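Local coordinates for cell cycle serine/threonine-protein kinase CDC5/MSD2 (Saccharomyces cerevisiae, PDB 6MF4) that phosphorylates serine and threonine residues of cell-cycle proteins and is involved in mitotic exit, this piece being its phosphoprotein-binding polo-box domain, at residues A[45-59]-A[199-211]. Residues are numbered along the deposited sequence; the frame is centred on the assembly and turned at random.
Sequences LIATSTNVIKSEISL and FLRRYTRYKPFVM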
# COMPACT_ATOMS: atom_id res chain seq x y z
N LEU A 45 -2.64 7.78 -18.32
CA LEU A 45 -1.79 7.92 -17.14
C LEU A 45 -0.35 7.68 -17.53
O LEU A 45 -0.02 6.68 -18.17
CB LEU A 45 -2.20 6.95 -16.03
CG LEU A 45 -3.41 7.32 -15.17
CD1 LEU A 45 -3.67 6.22 -14.16
CD2 LEU A 45 -3.21 8.66 -14.47
N ILE A 46 0.52 8.61 -17.13
CA ILE A 46 1.94 8.49 -17.39
C ILE A 46 2.69 8.53 -16.07
O ILE A 46 2.75 9.57 -15.40
CB ILE A 46 2.45 9.62 -18.31
CG1 ILE A 46 1.68 9.61 -19.63
CG2 ILE A 46 3.95 9.46 -18.56
CD1 ILE A 46 1.82 8.33 -20.44
N ALA A 47 3.27 7.39 -15.70
CA ALA A 47 4.07 7.31 -14.49
C ALA A 47 5.33 8.14 -14.65
O ALA A 47 6.11 7.93 -15.59
CB ALA A 47 4.43 5.86 -14.20
N THR A 48 5.52 9.10 -13.76
CA THR A 48 6.75 9.88 -13.74
C THR A 48 7.87 9.02 -13.16
O THR A 48 9.02 9.13 -13.57
CB THR A 48 6.61 11.18 -12.91
OG1 THR A 48 5.98 10.90 -11.66
CG2 THR A 48 5.78 12.20 -13.67
N SER A 49 7.51 8.16 -12.21
CA SER A 49 8.49 7.25 -11.62
C SER A 49 7.82 6.10 -10.86
O SER A 49 6.64 6.15 -10.52
CB SER A 49 9.41 8.01 -10.68
OG SER A 49 8.72 8.41 -9.51
N THR A 50 8.62 5.07 -10.59
CA THR A 50 8.16 3.86 -9.94
C THR A 50 9.40 3.06 -9.59
O THR A 50 10.44 3.24 -10.22
CB THR A 50 7.21 3.04 -10.84
OG1 THR A 50 6.71 1.91 -10.12
CG2 THR A 50 7.94 2.55 -12.10
N ASN A 51 9.33 2.20 -8.58
CA ASN A 51 10.50 1.39 -8.22
C ASN A 51 10.67 0.22 -9.19
O ASN A 51 9.69 -0.38 -9.64
CB ASN A 51 10.41 0.88 -6.78
CG ASN A 51 9.15 0.09 -6.51
OD1 ASN A 51 8.03 0.56 -6.75
ND2 ASN A 51 9.32 -1.13 -6.00
N VAL A 52 11.92 -0.09 -9.50
CA VAL A 52 12.23 -1.17 -10.43
C VAL A 52 12.13 -2.52 -9.73
O VAL A 52 12.77 -2.76 -8.72
CB VAL A 52 13.65 -1.03 -11.02
CG1 VAL A 52 13.93 -2.16 -12.02
CG2 VAL A 52 13.81 0.33 -11.69
N ILE A 53 11.31 -3.40 -10.31
CA ILE A 53 11.15 -4.76 -9.81
C ILE A 53 11.88 -5.70 -10.77
O ILE A 53 11.55 -5.75 -11.95
CB ILE A 53 9.66 -5.17 -9.69
CG1 ILE A 53 8.87 -4.13 -8.87
CG2 ILE A 53 9.53 -6.59 -9.12
CD1 ILE A 53 8.64 -4.50 -7.42
N LYS A 54 12.87 -6.43 -10.26
CA LYS A 54 13.73 -7.26 -11.10
C LYS A 54 13.25 -8.71 -11.18
O LYS A 54 13.78 -9.51 -11.95
CB LYS A 54 15.16 -7.21 -10.59
N SER A 55 12.24 -9.03 -10.38
CA SER A 55 11.76 -10.40 -10.24
C SER A 55 10.45 -10.61 -10.99
O SER A 55 9.47 -9.90 -10.74
CB SER A 55 11.59 -10.73 -8.75
OG SER A 55 11.21 -12.07 -8.55
N GLU A 56 10.43 -11.57 -11.91
CA GLU A 56 9.23 -11.85 -12.69
C GLU A 56 8.13 -12.41 -11.80
O GLU A 56 6.95 -12.11 -11.98
CB GLU A 56 9.53 -12.83 -13.82
CG GLU A 56 10.35 -12.23 -14.96
N ILE A 57 8.52 -13.22 -10.84
CA ILE A 57 7.57 -13.81 -9.91
C ILE A 57 6.95 -12.71 -9.04
O ILE A 57 5.74 -12.72 -8.79
CB ILE A 57 8.26 -14.90 -9.05
CG1 ILE A 57 7.27 -15.55 -8.08
CG2 ILE A 57 9.44 -14.35 -8.30
CD1 ILE A 57 7.80 -16.86 -7.54
N SER A 58 7.75 -11.75 -8.60
CA SER A 58 7.23 -10.61 -7.84
C SER A 58 6.24 -9.82 -8.68
O SER A 58 5.17 -9.43 -8.20
CB SER A 58 8.35 -9.70 -7.37
OG SER A 58 9.15 -10.35 -6.39
N LEU A 59 6.59 -9.58 -9.94
CA LEU A 59 5.71 -8.84 -10.83
C LEU A 59 4.39 -9.58 -11.06
O LEU A 59 3.33 -8.94 -11.15
CB LEU A 59 6.39 -8.59 -12.18
CG LEU A 59 7.54 -7.59 -12.27
CD1 LEU A 59 8.13 -7.61 -13.66
CD2 LEU A 59 7.02 -6.20 -11.94
N PHE A 199 4.62 -4.34 4.32
CA PHE A 199 5.61 -3.46 3.71
C PHE A 199 5.13 -3.02 2.33
O PHE A 199 4.16 -3.56 1.78
CB PHE A 199 6.98 -4.15 3.61
CG PHE A 199 7.07 -5.21 2.55
CD1 PHE A 199 6.49 -6.45 2.74
CD2 PHE A 199 7.77 -4.97 1.38
CE1 PHE A 199 6.59 -7.43 1.76
CE2 PHE A 199 7.87 -5.95 0.40
CZ PHE A 199 7.27 -7.18 0.59
N LEU A 200 5.81 -2.02 1.79
CA LEU A 200 5.48 -1.46 0.49
C LEU A 200 6.16 -2.25 -0.62
O LEU A 200 7.38 -2.30 -0.69
CB LEU A 200 5.90 0.01 0.42
CG LEU A 200 5.65 0.75 -0.89
CD1 LEU A 200 4.16 0.87 -1.14
CD2 LEU A 200 6.32 2.11 -0.85
N ARG A 201 5.36 -2.86 -1.49
CA ARG A 201 5.92 -3.65 -2.59
C ARG A 201 6.25 -2.79 -3.80
O ARG A 201 7.27 -2.99 -4.45
CB ARG A 201 4.94 -4.73 -3.02
CG ARG A 201 4.71 -5.84 -2.02
CD ARG A 201 3.52 -6.66 -2.46
NE ARG A 201 3.55 -8.01 -1.92
CZ ARG A 201 2.59 -8.91 -2.09
NH1 ARG A 201 1.49 -8.60 -2.76
NH2 ARG A 201 2.72 -10.11 -1.55
N ARG A 202 5.36 -1.85 -4.12
CA ARG A 202 5.55 -1.01 -5.29
C ARG A 202 4.84 0.32 -5.09
O ARG A 202 3.75 0.37 -4.52
CB ARG A 202 5.03 -1.71 -6.55
CG ARG A 202 5.22 -0.90 -7.84
CD ARG A 202 5.05 -1.77 -9.08
NE ARG A 202 3.70 -2.32 -9.20
CZ ARG A 202 3.35 -3.27 -10.06
NH1 ARG A 202 4.25 -3.79 -10.88
NH2 ARG A 202 2.10 -3.71 -10.09
N TYR A 203 5.49 1.39 -5.52
CA TYR A 203 4.85 2.70 -5.59
C TYR A 203 4.94 3.21 -7.02
O TYR A 203 5.87 2.86 -7.75
CB TYR A 203 5.48 3.69 -4.63
CG TYR A 203 6.88 4.10 -5.02
CD1 TYR A 203 7.10 5.15 -5.91
CD2 TYR A 203 7.99 3.44 -4.51
CE1 TYR A 203 8.38 5.53 -6.27
CE2 TYR A 203 9.27 3.81 -4.86
CZ TYR A 203 9.46 4.86 -5.74
OH TYR A 203 10.73 5.23 -6.10
N THR A 204 3.97 4.02 -7.41
CA THR A 204 4.00 4.66 -8.72
C THR A 204 3.51 6.09 -8.58
O THR A 204 2.44 6.33 -8.01
CB THR A 204 3.13 3.93 -9.75
OG1 THR A 204 3.47 2.54 -9.77
CG2 THR A 204 3.33 4.54 -11.14
N ARG A 205 4.30 7.02 -9.09
CA ARG A 205 3.94 8.42 -9.09
C ARG A 205 3.34 8.85 -10.42
O ARG A 205 3.96 8.71 -11.46
CB ARG A 205 5.16 9.28 -8.79
CG ARG A 205 5.53 9.28 -7.33
CD ARG A 205 5.76 10.69 -6.82
NE ARG A 205 7.18 10.95 -6.67
CZ ARG A 205 7.71 12.14 -6.43
NH1 ARG A 205 6.93 13.22 -6.32
NH2 ARG A 205 9.02 12.26 -6.31
N TYR A 206 2.12 9.37 -10.35
CA TYR A 206 1.46 9.99 -11.48
C TYR A 206 1.21 11.45 -11.14
O TYR A 206 1.26 11.83 -9.97
CB TYR A 206 0.12 9.31 -11.81
CG TYR A 206 0.19 7.82 -12.07
CD1 TYR A 206 0.59 7.33 -13.31
CD2 TYR A 206 -0.19 6.90 -11.10
CE1 TYR A 206 0.63 5.98 -13.56
CE2 TYR A 206 -0.15 5.55 -11.34
CZ TYR A 206 0.26 5.09 -12.58
OH TYR A 206 0.29 3.73 -12.83
N LYS A 207 0.93 12.27 -12.14
CA LYS A 207 0.58 13.66 -11.89
C LYS A 207 -0.64 13.78 -10.97
O LYS A 207 -0.59 14.51 -9.98
CB LYS A 207 0.34 14.40 -13.21
N PRO A 208 -1.74 13.06 -11.27
CA PRO A 208 -2.93 13.20 -10.42
C PRO A 208 -2.84 12.50 -9.06
O PRO A 208 -3.52 12.93 -8.13
CB PRO A 208 -4.04 12.57 -11.26
CG PRO A 208 -3.35 11.63 -12.17
CD PRO A 208 -2.03 12.26 -12.48
N PHE A 209 -2.02 11.46 -8.94
CA PHE A 209 -1.93 10.74 -7.67
C PHE A 209 -0.68 9.88 -7.57
O PHE A 209 -0.04 9.57 -8.58
CB PHE A 209 -3.17 9.86 -7.45
CG PHE A 209 -3.34 8.78 -8.48
CD1 PHE A 209 -4.02 9.02 -9.66
CD2 PHE A 209 -2.84 7.51 -8.26
CE1 PHE A 209 -4.18 8.03 -10.61
CE2 PHE A 209 -3.00 6.50 -9.20
CZ PHE A 209 -3.67 6.77 -10.38
N VAL A 210 -0.32 9.53 -6.34
CA VAL A 210 0.68 8.50 -6.11
C VAL A 210 -0.04 7.25 -5.60
O VAL A 210 -0.98 7.33 -4.80
CB VAL A 210 1.77 8.96 -5.12
CG1 VAL A 210 1.17 9.42 -3.81
CG2 VAL A 210 2.78 7.85 -4.88
N MET A 211 0.42 6.10 -6.09
CA MET A 211 -0.23 4.82 -5.84
C MET A 211 0.71 3.90 -5.07
O MET A 211 1.84 3.67 -5.49
CB MET A 211 -0.63 4.19 -7.18
CG MET A 211 -1.18 2.77 -7.12
SD MET A 211 -1.64 2.23 -8.79
CE MET A 211 -2.26 0.59 -8.46
O HOH W 1 10.28 7.83 -7.73
O HOH W 2 3.16 -6.42 -12.07
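Arg205 O is gripped twice by Thr48: the backbone N approaches the carbonyl oxygen almost head-on at 2.8 Å, while the hydroxyl OG1, 3.0 Å away, donates from above the carbonyl plane. The pairing continues with Arg205 N bonded to Ser49 O at 2.9 Å, and Thr50 then faces Thr204 in a non-hydrogen-bonded antiparallel pair. With OG1 of Thr50 turned anti to its N (chi1 -176°), the hydroxyl reaches back and donates to Tyr203 O at 2.7 Å. Beyond the short strand, the Asn51 carboxamide stands in for the missing main-chain ladder: OD1 accepts from Tyr203 N at 2.9 Å, and ND2 gives a longer bond to Arg201 O, which lies close to the amide plane. Cutting Asn51 back to alanine removes both amide bonds and would probably leave Tyr203 N and Arg201 O without these mates, the chain beyond Thr50 less firmly tied. At the other end Leu45 CD1 sits over the centre of the Tyr206 ring, whose opposite face meets Thr204 CG2. The same Leu45 CD1 touches Phe209 CZ at 3.8 Å. Residues 45-51 thus edge polo box 2, consistent with the polo cap of polo-like kinases. Strand 49-50 extends the antiparallel sheet beside 200-205, Thr204 and Tyr206 reach helix 269-283 through Lys283 and Gln282, and residues 52-55 run past Tyr144 of strand 138-145 into helix 56-82.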